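Local coordinates for protein thermophilic dibenzothiophene desulfurization enzyme C (Paenibacillus sp. A11-2, PDB 5XDC) that probably catalyses the FMNH2-dependent oxidation of dibenzothiophene by molecular oxygen, first to its sulfoxide and then to its sulfone, at residues Tyr74-Ala78 / Leu253-Leu258; Leu55-Ile59 / Trp70-Tyr74; Val316-Val320 / Leu337-Val341; Ile262-Leu267 / Val352-Thr356. All coordinates share one frame; numbering follows the deposited sequence.

Interaction 1 of 4, residues Tyr74-Ala78 / Leu253-Leu258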
loop_
_atom_site.group_PDB
_atom_site.type_symbol
_atom_site.label_atom_id
_atom_site.label_comp_id
_atom_site.label_asym_id
_atom_site.label_seq_id
_atom_site.Cartn_x
_atom_site.Cartn_y
_atom_site.Cartn_z
ATOM N N TYR B 74 5.100 -17.366 -24.328
ATOM C CA TYR B 74 4.887 -16.697 -23.046
ATOM C C TYR B 74 3.767 -17.359 -22.247
ATOM O O TYR B 74 3.883 -17.531 -21.025
ATOM C CB TYR B 74 4.598 -15.213 -23.278
ATOM C CG TYR B 74 5.804 -14.382 -23.651
ATOM C CD1 TYR B 74 6.899 -14.285 -22.791
ATOM C CD2 TYR B 74 5.854 -13.673 -24.851
ATOM C CE1 TYR B 74 8.009 -13.519 -23.117
ATOM C CE2 TYR B 74 6.943 -12.888 -25.178
ATOM C CZ TYR B 74 8.025 -12.812 -24.311
ATOM O OH TYR B 74 9.108 -12.048 -24.639
ATOM N N GLU B 75 2.657 -17.715 -22.907
ATOM C CA GLU B 75 1.560 -18.364 -22.195
ATOM C C GLU B 75 2.001 -19.710 -21.639
ATOM O O GLU B 75 1.644 -20.079 -20.509
ATOM C CB GLU B 75 0.351 -18.506 -23.127
ATOM C CG GLU B 75 -0.865 -19.117 -22.450
ATOM C CD GLU B 75 -2.158 -18.992 -23.264
ATOM O OE1 GLU B 75 -3.175 -19.566 -22.822
ATOM O OE2 GLU B 75 -2.167 -18.332 -24.331
ATOM N N ALA B 76 2.795 -20.457 -22.418
ATOM C CA ALA B 76 3.290 -21.751 -21.964
ATOM C C ALA B 76 4.241 -21.589 -20.783
ATOM O O ALA B 76 4.216 -22.393 -19.847
ATOM C CB ALA B 76 3.989 -22.488 -23.109
ATOM N N ILE B 77 5.092 -20.562 -20.820
ATOM C CA ILE B 77 5.996 -20.289 -19.698
ATOM C C ILE B 77 5.194 -20.053 -18.426
ATOM O O ILE B 77 5.493 -20.616 -17.365
ATOM C CB ILE B 77 6.895 -19.079 -20.016
ATOM C CG1 ILE B 77 7.927 -19.418 -21.100
ATOM C CG2 ILE B 77 7.624 -18.593 -18.762
ATOM C CD1 ILE B 77 8.600 -18.221 -21.716
ATOM N N ALA B 78 4.195 -19.174 -18.502
ATOM C CA ALA B 78 3.382 -18.874 -17.323
ATOM C C ALA B 78 2.662 -20.117 -16.821
ATOM O O ALA B 78 2.560 -20.344 -15.607
ATOM C CB ALA B 78 2.385 -17.754 -17.636
ATOM N N LEU B 253 10.400 -9.855 -20.412
ATOM C CA LEU B 253 9.010 -10.301 -20.449
ATOM C C LEU B 253 8.867 -11.790 -20.149
ATOM O O LEU B 253 7.825 -12.214 -19.628
ATOM C CB LEU B 253 8.366 -9.955 -21.798
ATOM C CG LEU B 253 6.842 -10.032 -21.828
ATOM C CD1 LEU B 253 6.211 -9.022 -20.913
ATOM C CD2 LEU B 253 6.329 -9.804 -23.247
ATOM N N ILE B 254 9.899 -12.603 -20.430
ATOM C CA ILE B 254 9.921 -13.975 -19.924
ATOM C C ILE B 254 9.830 -13.969 -18.401
ATOM O O ILE B 254 9.016 -14.683 -17.811
ATOM C CB ILE B 254 11.182 -14.719 -20.407
ATOM C CG1 ILE B 254 11.088 -14.999 -21.907
ATOM C CG2 ILE B 254 11.368 -16.021 -19.656
ATOM C CD1 ILE B 254 12.411 -15.469 -22.531
ATOM N N PHE B 255 10.670 -13.158 -17.749
ATOM C CA PHE B 255 10.634 -13.077 -16.293
ATOM C C PHE B 255 9.253 -12.653 -15.811
ATOM O O PHE B 255 8.724 -13.197 -14.828
ATOM C CB PHE B 255 11.686 -12.090 -15.793
ATOM C CG PHE B 255 13.114 -12.433 -16.179
ATOM C CD1 PHE B 255 13.466 -13.717 -16.528
ATOM C CD2 PHE B 255 14.100 -11.449 -16.154
ATOM C CE1 PHE B 255 14.785 -14.029 -16.864
ATOM C CE2 PHE B 255 15.418 -11.752 -16.491
ATOM C CZ PHE B 255 15.754 -13.048 -16.846
ATOM N N THR B 256 8.659 -11.668 -16.490
ATOM C CA THR B 256 7.329 -11.190 -16.130
ATOM C C THR B 256 6.323 -12.331 -16.101
ATOM O O THR B 256 5.502 -12.432 -15.184
ATOM C CB THR B 256 6.886 -10.114 -17.122
ATOM O OG1 THR B 256 7.781 -9.007 -17.067
ATOM C CG2 THR B 256 5.485 -9.604 -16.805
ATOM N N HIS B 257 6.377 -13.216 -17.098
ATOM C CA HIS B 257 5.459 -14.342 -17.138
ATOM C C HIS B 257 5.779 -15.414 -16.091
ATOM O O HIS B 257 4.873 -16.141 -15.667
ATOM C CB HIS B 257 5.458 -14.914 -18.552
ATOM C CG HIS B 257 4.653 -14.091 -19.509
ATOM N ND1 HIS B 257 5.148 -12.962 -20.125
ATOM C CD2 HIS B 257 3.360 -14.196 -19.904
ATOM C CE1 HIS B 257 4.202 -12.421 -20.875
ATOM N NE2 HIS B 257 3.108 -13.147 -20.757
ATOM N N LEU B 258 7.037 -15.537 -15.655
ATOM C CA LEU B 258 7.315 -16.368 -14.488
ATOM C C LEU B 258 6.562 -15.842 -13.279
ATOM O O LEU B 258 5.932 -16.612 -12.542
ATOM C CB LEU B 258 8.816 -16.391 -14.183
ATOM C CG LEU B 258 9.748 -17.006 -15.230
ATOM C CD1 LEU B 258 11.170 -16.947 -14.736
ATOM C CD2 LEU B 258 9.330 -18.448 -15.530
#

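Interaction 2 of 4, residues Leu55-Ile59 / Trp70-Tyr74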
loop_
_atom_site.group_PDB
_atom_site.type_symbol
_atom_site.label_atom_id
_atom_site.label_comp_id
_atom_site.label_asym_id
_atom_site.label_seq_id
_atom_site.Cartn_x
_atom_site.Cartn_y
_atom_site.Cartn_z
ATOM N N LEU B 55 10.342 -27.272 -26.849
ATOM C CA LEU B 55 11.587 -26.513 -26.947
ATOM C C LEU B 55 11.800 -25.968 -28.355
ATOM O O LEU B 55 12.578 -25.025 -28.536
ATOM C CB LEU B 55 12.785 -27.370 -26.525
ATOM C CG LEU B 55 12.780 -27.882 -25.077
ATOM C CD1 LEU B 55 13.800 -29.008 -24.829
ATOM C CD2 LEU B 55 13.035 -26.744 -24.085
ATOM N N THR B 56 11.112 -26.530 -29.355
ATOM C CA THR B 56 11.227 -26.083 -30.734
ATOM C C THR B 56 10.128 -25.095 -31.123
ATOM O O THR B 56 9.926 -24.850 -32.313
ATOM C CB THR B 56 11.198 -27.283 -31.691
ATOM O OG1 THR B 56 9.876 -27.817 -31.767
ATOM C CG2 THR B 56 12.139 -28.390 -31.230
ATOM N N LEU B 57 9.425 -24.508 -30.141
ATOM C CA LEU B 57 8.275 -23.650 -30.438
ATOM C C LEU B 57 8.590 -22.567 -31.459
ATOM O O LEU B 57 7.754 -22.263 -32.318
ATOM C CB LEU B 57 7.736 -23.004 -29.150
ATOM C CG LEU B 57 6.679 -23.831 -28.414
ATOM C CD1 LEU B 57 6.475 -23.347 -26.974
ATOM C CD2 LEU B 57 5.343 -23.769 -29.169
ATOM N N LEU B 58 9.756 -21.935 -31.364
ATOM C CA LEU B 58 10.063 -20.774 -32.191
ATOM C C LEU B 58 10.894 -21.113 -33.424
ATOM O O LEU B 58 11.157 -20.218 -34.235
ATOM C CB LEU B 58 10.790 -19.698 -31.372
ATOM C CG LEU B 58 9.969 -19.020 -30.272
ATOM C CD1 LEU B 58 10.865 -18.121 -29.431
ATOM C CD2 LEU B 58 8.811 -18.224 -30.852
ATOM N N ILE B 59 11.330 -22.358 -33.575
ATOM C CA ILE B 59 12.032 -22.764 -34.790
ATOM C C ILE B 59 10.989 -22.907 -35.894
ATOM O O ILE B 59 9.922 -23.481 -35.672
ATOM C CB ILE B 59 12.804 -24.073 -34.563
ATOM C CG1 ILE B 59 13.953 -23.855 -33.568
ATOM C CG2 ILE B 59 13.373 -24.638 -35.881
ATOM C CD1 ILE B 59 14.590 -25.153 -33.094
ATOM N N TRP B 70 5.704 -15.890 -30.158
ATOM C CA TRP B 70 6.032 -15.494 -28.789
ATOM C C TRP B 70 4.816 -15.470 -27.868
ATOM O O TRP B 70 4.933 -15.946 -26.723
ATOM C CB TRP B 70 6.751 -14.145 -28.817
ATOM C CG TRP B 70 8.210 -14.260 -29.092
ATOM C CD1 TRP B 70 8.867 -13.910 -30.238
ATOM C CD2 TRP B 70 9.208 -14.761 -28.194
ATOM N NE1 TRP B 70 10.209 -14.153 -30.103
ATOM C CE2 TRP B 70 10.444 -14.688 -28.863
ATOM C CE3 TRP B 70 9.170 -15.271 -26.894
ATOM C CZ2 TRP B 70 11.636 -15.084 -28.269
ATOM C CZ3 TRP B 70 10.359 -15.673 -26.304
ATOM C CH2 TRP B 70 11.570 -15.591 -26.996
ATOM N N PRO B 71 3.637 -14.979 -28.278
ATOM C CA PRO B 71 2.459 -15.124 -27.401
ATOM C C PRO B 71 2.235 -16.543 -26.885
ATOM O O PRO B 71 1.949 -16.737 -25.697
ATOM C CB PRO B 71 1.313 -14.634 -28.305
ATOM C CG PRO B 71 1.955 -13.572 -29.123
ATOM C CD PRO B 71 3.355 -14.094 -29.419
ATOM N N THR B 72 2.372 -17.552 -27.748
ATOM C CA THR B 72 2.238 -18.937 -27.314
ATOM C C THR B 72 3.338 -19.326 -26.330
ATOM O O THR B 72 3.074 -19.990 -25.319
ATOM C CB THR B 72 2.260 -19.857 -28.537
ATOM O OG1 THR B 72 1.128 -19.537 -29.360
ATOM C CG2 THR B 72 2.186 -21.308 -28.129
ATOM N N VAL B 73 4.582 -18.968 -26.641
ATOM C CA VAL B 73 5.702 -19.251 -25.746
ATOM C C VAL B 73 5.446 -18.647 -24.366
ATOM O O VAL B 73 5.575 -19.325 -23.342
ATOM C CB VAL B 73 7.010 -18.715 -26.351
ATOM C CG1 VAL B 73 8.153 -18.844 -25.354
ATOM C CG2 VAL B 73 7.348 -19.449 -27.659
ATOM N N TYR B 74 5.100 -17.366 -24.328
ATOM C CA TYR B 74 4.887 -16.697 -23.046
ATOM C C TYR B 74 3.767 -17.359 -22.247
ATOM O O TYR B 74 3.883 -17.531 -21.025
ATOM C CB TYR B 74 4.598 -15.213 -23.278
ATOM C CG TYR B 74 5.804 -14.382 -23.651
ATOM C CD1 TYR B 74 6.899 -14.285 -22.791
ATOM C CD2 TYR B 74 5.854 -13.673 -24.851
ATOM C CE1 TYR B 74 8.009 -13.519 -23.117
ATOM C CE2 TYR B 74 6.943 -12.888 -25.178
ATOM C CZ TYR B 74 8.025 -12.812 -24.311
ATOM O OH TYR B 74 9.108 -12.048 -24.639
#

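Interaction 3 of 4, residues Val316-Val320 / Leu337-Val341. With SO4 (sulfate ion), chain K.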
loop_
_atom_site.group_PDB
_atom_site.type_symbol
_atom_site.label_atom_id
_atom_site.label_comp_id
_atom_site.label_asym_id
_atom_site.label_seq_id
_atom_site.Cartn_x
_atom_site.Cartn_y
_atom_site.Cartn_z
ATOM N N VAL B 316 1.618 -6.889 -24.644
ATOM C CA VAL B 316 3.042 -6.667 -24.868
ATOM C C VAL B 316 3.633 -7.842 -25.639
ATOM O O VAL B 316 4.520 -7.661 -26.486
ATOM C CB VAL B 316 3.773 -6.427 -23.532
ATOM C CG1 VAL B 316 5.206 -6.069 -23.766
ATOM C CG2 VAL B 316 3.099 -5.295 -22.759
ATOM N N ALA B 317 3.134 -9.054 -25.376
ATOM C CA ALA B 317 3.637 -10.240 -26.062
ATOM C C ALA B 317 3.353 -10.173 -27.564
ATOM O O ALA B 317 4.198 -10.553 -28.383
ATOM C CB ALA B 317 3.022 -11.489 -25.439
ATOM N N LEU B 318 2.175 -9.672 -27.946
ATOM C CA LEU B 318 1.874 -9.484 -29.365
ATOM C C LEU B 318 2.849 -8.510 -30.016
ATOM O O LEU B 318 3.254 -8.697 -31.172
ATOM C CB LEU B 318 0.433 -8.997 -29.521
ATOM C CG LEU B 318 -0.643 -10.041 -29.244
ATOM C CD1 LEU B 318 -2.007 -9.368 -29.143
ATOM C CD2 LEU B 318 -0.642 -11.102 -30.324
ATOM N N ARG B 319 3.258 -7.477 -29.286
ATOM C CA ARG B 319 4.210 -6.520 -29.827
ATOM C C ARG B 319 5.600 -7.135 -29.965
ATOM O O ARG B 319 6.313 -6.856 -30.934
ATOM C CB ARG B 319 4.248 -5.279 -28.940
ATOM C CG ARG B 319 5.149 -4.190 -29.444
ATOM C CD ARG B 319 4.804 -3.763 -30.881
ATOM N NE ARG B 319 5.571 -2.585 -31.256
ATOM C CZ ARG B 319 5.519 -1.997 -32.447
ATOM N NH1 ARG B 319 4.731 -2.476 -33.390
ATOM N NH2 ARG B 319 6.253 -0.922 -32.688
ATOM N N VAL B 320 6.011 -7.968 -29.009
ATOM C CA VAL B 320 7.263 -8.709 -29.172
ATOM C C VAL B 320 7.254 -9.459 -30.502
ATOM O O VAL B 320 8.231 -9.434 -31.263
ATOM C CB VAL B 320 7.476 -9.679 -27.997
ATOM C CG1 VAL B 320 8.610 -10.660 -28.320
ATOM C CG2 VAL B 320 7.758 -8.911 -26.708
ATOM N N LEU B 337 9.023 -0.688 -26.665
ATOM C CA LEU B 337 8.760 -2.045 -26.218
ATOM C C LEU B 337 9.365 -2.283 -24.842
ATOM O O LEU B 337 8.712 -2.858 -23.964
ATOM C CB LEU B 337 9.306 -3.051 -27.224
ATOM C CG LEU B 337 9.145 -4.495 -26.757
ATOM C CD1 LEU B 337 7.707 -4.936 -26.568
ATOM C CD2 LEU B 337 9.871 -5.448 -27.710
ATOM N N MET B 338 10.605 -1.841 -24.632
ATOM C CA MET B 338 11.249 -2.054 -23.340
ATOM C C MET B 338 10.485 -1.351 -22.221
ATOM O O MET B 338 10.357 -1.884 -21.117
ATOM C CB MET B 338 12.696 -1.576 -23.383
ATOM C CG MET B 338 13.484 -1.890 -22.109
ATOM S SD MET B 338 13.758 -3.654 -21.835
ATOM C CE MET B 338 12.881 -3.899 -20.276
ATOM N N VAL B 339 9.969 -0.151 -22.487
ATOM C CA VAL B 339 9.160 0.533 -21.478
ATOM C C VAL B 339 7.904 -0.275 -21.165
ATOM O O VAL B 339 7.517 -0.418 -20.000
ATOM C CB VAL B 339 8.832 1.965 -21.947
ATOM C CG1 VAL B 339 7.804 2.625 -21.033
ATOM C CG2 VAL B 339 10.087 2.793 -21.984
ATOM N N GLN B 340 7.233 -0.798 -22.195
ATOM C CA GLN B 340 6.025 -1.584 -21.962
ATOM C C GLN B 340 6.334 -2.860 -21.183
ATOM O O GLN B 340 5.551 -3.269 -20.320
ATOM C CB GLN B 340 5.341 -1.933 -23.284
ATOM C CG GLN B 340 4.643 -0.764 -23.996
ATOM C CD GLN B 340 3.439 -0.185 -23.235
ATOM O OE1 GLN B 340 2.525 -0.911 -22.810
ATOM N NE2 GLN B 340 3.429 1.135 -23.078
ATOM N N VAL B 341 7.462 -3.512 -21.492
ATOM C CA VAL B 341 7.870 -4.716 -20.770
ATOM C C VAL B 341 8.208 -4.375 -19.324
ATOM O O VAL B 341 7.796 -5.074 -18.394
ATOM C CB VAL B 341 9.064 -5.386 -21.476
ATOM C CG1 VAL B 341 9.696 -6.467 -20.593
ATOM C CG2 VAL B 341 8.620 -5.985 -22.810
HETATM S S SO4 K . 5.323 0.265 -36.240
HETATM O O1 SO4 K . 4.243 1.210 -36.521
HETATM O O2 SO4 K . 4.746 -1.035 -35.898
HETATM O O3 SO4 K . 6.167 0.115 -37.429
HETATM O O4 SO4 K . 6.134 0.819 -35.158
#

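Interaction 4 of 4, residues Ile262-Leu267 / Val352-Thr356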
loop_
_atom_site.group_PDB
_atom_site.type_symbol
_atom_site.label_atom_id
_atom_site.label_comp_id
_atom_site.label_asym_id
_atom_site.label_seq_id
_atom_site.Cartn_x
_atom_site.Cartn_y
_atom_site.Cartn_z
ATOM N N ILE B 262 3.597 -17.743 -11.249
ATOM C CA ILE B 262 3.683 -18.045 -9.819
ATOM C C ILE B 262 2.480 -17.460 -9.093
ATOM O O ILE B 262 1.865 -18.121 -8.250
ATOM C CB ILE B 262 5.005 -17.521 -9.231
ATOM C CG1 ILE B 262 6.193 -18.292 -9.801
ATOM C CG2 ILE B 262 4.984 -17.613 -7.707
ATOM C CD1 ILE B 262 7.520 -17.646 -9.514
ATOM N N ALA B 263 2.111 -16.222 -9.439
ATOM C CA ALA B 263 0.975 -15.557 -8.807
ATOM C C ALA B 263 -0.314 -16.337 -9.024
ATOM O O ALA B 263 -1.110 -16.512 -8.094
ATOM C CB ALA B 263 0.831 -14.136 -9.342
ATOM N N ARG B 264 -0.558 -16.783 -10.258
ATOM C CA ARG B 264 -1.770 -17.543 -10.544
ATOM C C ARG B 264 -1.755 -18.883 -9.819
ATOM O O ARG B 264 -2.756 -19.283 -9.218
ATOM C CB ARG B 264 -1.940 -17.739 -12.051
ATOM C CG ARG B 264 -3.145 -18.614 -12.403
ATOM C CD ARG B 264 -3.593 -18.443 -13.860
ATOM N NE ARG B 264 -4.284 -17.166 -14.087
ATOM C CZ ARG B 264 -5.572 -16.939 -13.831
ATOM N NH1 ARG B 264 -6.340 -17.897 -13.320
ATOM N NH2 ARG B 264 -6.097 -15.735 -14.082
ATOM N N GLY B 265 -0.615 -19.574 -9.824
ATOM C CA GLY B 265 -0.539 -20.842 -9.116
ATOM C C GLY B 265 -0.770 -20.688 -7.625
ATOM O O GLY B 265 -1.462 -21.500 -7.004
ATOM N N ALA B 266 -0.184 -19.649 -7.033
ATOM C CA ALA B 266 -0.369 -19.382 -5.613
ATOM C C ALA B 266 -1.835 -19.099 -5.296
ATOM O O ALA B 266 -2.383 -19.604 -4.311
ATOM C CB ALA B 266 0.504 -18.202 -5.200
ATOM N N LEU B 267 -2.475 -18.264 -6.102
ATOM C CA LEU B 267 -3.859 -17.901 -5.820
ATOM C C LEU B 267 -4.775 -19.120 -5.914
ATOM O O LEU B 267 -5.649 -19.312 -5.063
ATOM C CB LEU B 267 -4.304 -16.793 -6.774
ATOM C CG LEU B 267 -5.463 -15.877 -6.388
ATOM C CD1 LEU B 267 -5.279 -15.233 -5.046
ATOM C CD2 LEU B 267 -5.625 -14.802 -7.474
ATOM N N VAL B 352 3.115 -10.407 -7.295
ATOM C CA VAL B 352 3.442 -11.752 -6.836
ATOM C C VAL B 352 4.051 -11.707 -5.441
ATOM O O VAL B 352 3.793 -12.591 -4.620
ATOM C CB VAL B 352 4.352 -12.488 -7.843
ATOM C CG1 VAL B 352 5.767 -11.934 -7.874
ATOM C CG2 VAL B 352 4.374 -13.980 -7.511
ATOM N N ILE B 353 4.841 -10.672 -5.136
ATOM C CA ILE B 353 5.480 -10.602 -3.824
ATOM C C ILE B 353 4.437 -10.343 -2.732
ATOM O O ILE B 353 4.501 -10.936 -1.648
ATOM C CB ILE B 353 6.596 -9.537 -3.828
ATOM C CG1 ILE B 353 7.766 -9.962 -4.735
ATOM C CG2 ILE B 353 7.113 -9.247 -2.415
ATOM C CD1 ILE B 353 8.435 -11.281 -4.357
ATOM N N GLU B 354 3.447 -9.484 -3.007
ATOM C CA GLU B 354 2.385 -9.217 -2.032
ATOM C C GLU B 354 1.492 -10.435 -1.850
ATOM O O GLU B 354 1.201 -10.847 -0.724
ATOM C CB GLU B 354 1.536 -8.017 -2.483
ATOM C CG GLU B 354 2.260 -6.710 -2.441
ATOM C CD GLU B 354 1.387 -5.534 -2.872
ATOM O OE1 GLU B 354 0.207 -5.755 -3.224
ATOM O OE2 GLU B 354 1.888 -4.386 -2.858
ATOM N N LEU B 355 1.057 -11.029 -2.959
ATOM C CA LEU B 355 0.063 -12.095 -2.945
ATOM C C LEU B 355 0.583 -13.356 -2.257
ATOM O O LEU B 355 -0.131 -13.985 -1.462
ATOM C CB LEU B 355 -0.326 -12.360 -4.399
ATOM C CG LEU B 355 -1.215 -13.478 -4.878
ATOM C CD1 LEU B 355 -1.674 -13.086 -6.302
ATOM C CD2 LEU B 355 -0.471 -14.803 -4.884
ATOM N N THR B 356 1.818 -13.747 -2.548
ATOM C CA THR B 356 2.315 -15.010 -2.020
ATOM C C THR B 356 2.502 -14.958 -0.514
ATOM O O THR B 356 2.507 -16.013 0.133
ATOM C CB THR B 356 3.625 -15.414 -2.707
ATOM O OG1 THR B 356 4.595 -14.369 -2.594
ATOM C CG2 THR B 356 3.376 -15.730 -4.174
#

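Interaction 1 of 4, residues Tyr74-Ala78 / Leu253-Leu258
Tyr74 stacks against His257 where helix 70-83 of the N-terminal helical domain meets helix 247-276 of the C-terminal helical bundle, an interdomain interface of the acyl-CoA dehydrogenase fold. The tight half of the contact is built round these two rings. Their planes are tilted by 24° in an offset stack with centroids 4.7 Å apart, and the shift is large enough to bring Tyr74 CB over the centre of the imidazole, 3.6 Å from its centroid. With CG anti to its own carbonyl carbon (chi1 -75°), Tyr74 sends its ring across to helix 247-276, where Leu253 CD2 lies over one face, nearer the rim than the middle, at 3.6 Å from Tyr74 CZ. At the ring edge, Tyr74 CE1 approaches the backbone N of Ile254 to 3.4 Å. The buried phenol OH is hydrogen-bonded to Ile250 O, one turn back on helix 247-276.

The imidazole is held from turning as well: His257 ND1 donates to Leu253 O at 2.8 Å in a nearly straight bond (170°), with the acceptor oxygen in the plane of the imidazole. That carbonyl oxygen also takes the His257 amide, from the opposite face of its plane.

Packing is looser among the aliphatic side chains. Ile77 CD1 stays 4.1 Å from Ile254 CG1, although Ile77 CG2 closes more snugly on a methyl of Leu258, whose side chain comes within about 5 Å of that of the FMN-binding Tyr93. At the partly exposed side, the Ala78 methyl sits at the imidazole edge, and Ala78 CA makes a CA-H...O contact of 3.5 Å with His257 O.

Interaction 2 of 4, residues Leu55-Ile59 / Trp70-Tyr74
Leu58 and Trp70 meet where a type I beta turn, Thr56 to Ile59, packs against the first turn of helix 70-83 in the N-terminal domain of the acyl-CoA dehydrogenase fold. The turn is closed by Ile59 N bonding to Thr56 O, and it presents its two central residues, Leu57 and Leu58, to the helix.

The aromatic part is a CH-pi contact. Leu58 CD1 stands over a face of the indole, 3.5 Å from the centroid of the six-membered ring and 19° off its normal. It is pressed closest to the benzo rim, 3.3 Å from Trp70 CZ2, a tight approach for two carbons. Trp70 CB points away from the turn, yet the indole swings back to receive the methyl; Trp324 meets the same indole edge-to-face.

The remaining contacts across the pair are between aliphatic groups. Val73 CG2 packs against both leucines, 3.7 Å from Leu58 CD2 and 3.9 Å from Leu57 CB, with the Leu57 and Val73 side chains sliding past each other in opposite directions. Phe95 of helix 85-104 packs on both Leu58 and Val73. Leu57 CD2 touches Thr72 CG2 more loosely, at 4.1 Å.

Several polar groups find partners outside the two segments. Gln321 OE1 accepts from the Trp70 amide at the start of the helix, and backbone bonds tie Leu57 to Glu68 and Ile59 to Gly67 within the intervening loop. Thr72 turns its two branches to different tasks: at chi1 -63° the methyl CG2 faces Leu57, while OG1 is hydrogen-bonded to Glu68 OE1.

Interaction 3 of 4, residues Val316-Val320 / Leu337-Val341
Val316 and Leu337 belong to an antiparallel helix pair of the C-terminal bundle, helices 293-324 and 331-363, which follow each other in the chain. The short segments run at 150° to each other with axes 10.3 Å apart. Val316 CG1, anti to its backbone N (chi1 -175°), reaches across to Val341 CG2 at 3.5 Å, while Val316 CG2 lies beside the backbone of Gln340. Leu337 CD1 packs on Val316 CG1 at 3.9 Å and also meets Val320 CG2. Gln340 NE2 is hydrogen-bonded to Gln307 OE1 of the second subunit.

Arg319 works at two levels. Arg319 CG lies 3.9 Å from Leu337 CD1; beyond it, the chain bends at chi2 (55°) and carries the guanidinium to a bound sulfate, which meets it edge-on. Arg319 NH1 donates to sulfate O2 at 2.9 Å and Arg319 NH2 to sulfate O4 at 3.0 Å, both nearly straight. With an alanine in place of Arg319, the sulfate would probably lose this two-bonded grip and Leu337 CD1 the CG packed against it. Apolar packing thus joins the helices, while the polar end of Arg319, with Arg326 and Gln333, holds an anion, here probably from the crystallisation liquor.

Interaction 4 of 4, residues Ile262-Leu267 / Val352-Thr356
The flat groups here are peptide units, chiefly that of Ala263, on which Val352 and Leu355 pack; the two segments bring no aromatic ring. Both methyls of Leu355 gather at the oxygen of the Ala263 carbonyl, CD2 being 3.7 Å and CD1 3.9 Å from Ala263 O; the same oxygen accepts the Leu267 amide of its own helix. At the Ala263 amide, Val352 CG2 comes to 3.7 Å from the backbone N. The Val352 carbonyl bonds within its own helix: besides the Thr356 amide, its oxygen receives Thr356 OG1 at 2.8 Å, the hydroxyl tilted 19° from the carbonyl plane. Thr356 OG1 sits between backbone N and carbonyl carbon (chi1 55°), a setting that lets the hydroxyl fold back on Val352 O while CG2 turns to Ala266 CB, 3.9 Å away.

These are two nearly parallel segments, 14° apart, of helices 247-276 and 331-363 in the C-terminal helical bundle of the acyl-CoA dehydrogenase fold. Alanines on the first helix allow the backbones to draw close, with CA atoms of Ala263 and Val352 only 4.9 Å apart. Leu355 lies over this small-residue surface, its CD2 at 3.6 Å from Ala266 CB and its CD1 next to Ala263 CB. Replacing Leu355 with an alanine would probably open a gap over Ala263 and Ala266, which would lose both methyls packed on them. Phe302 of helix 293-324 covers Leu355 further, and Phe402 of the second subunit packs on Leu267. At the other end, Ile262 CG2 meets Val352 CG2 at 3.7 Å.

Interactions 1 and 2 share helix 70-83 and Tyr74, and their centres lie 11 Å apart; Ile254 CD1 meets Trp70 CZ3 at 4.3 Å. Interaction 3 packs on both: Leu253 CD2 touches Val320 CG2 at 3.8 Å within the C-terminal bundle, whereas Tyr74 CD2 touches Ala317 CB at 3.6 Å and so joins the N-terminal domain to that bundle. Interaction 4 continues along helix 247-276, its centre 14 Å from that of interaction 1, and shares helix 331-363 with interaction 3, though nearest atoms of the two are about 13 Å apart. Interaction 1 is nearest the active site: the Leu258 side chain is about 8 Å from bound indole, and that of Ile262 in interaction 4 about 10 Å.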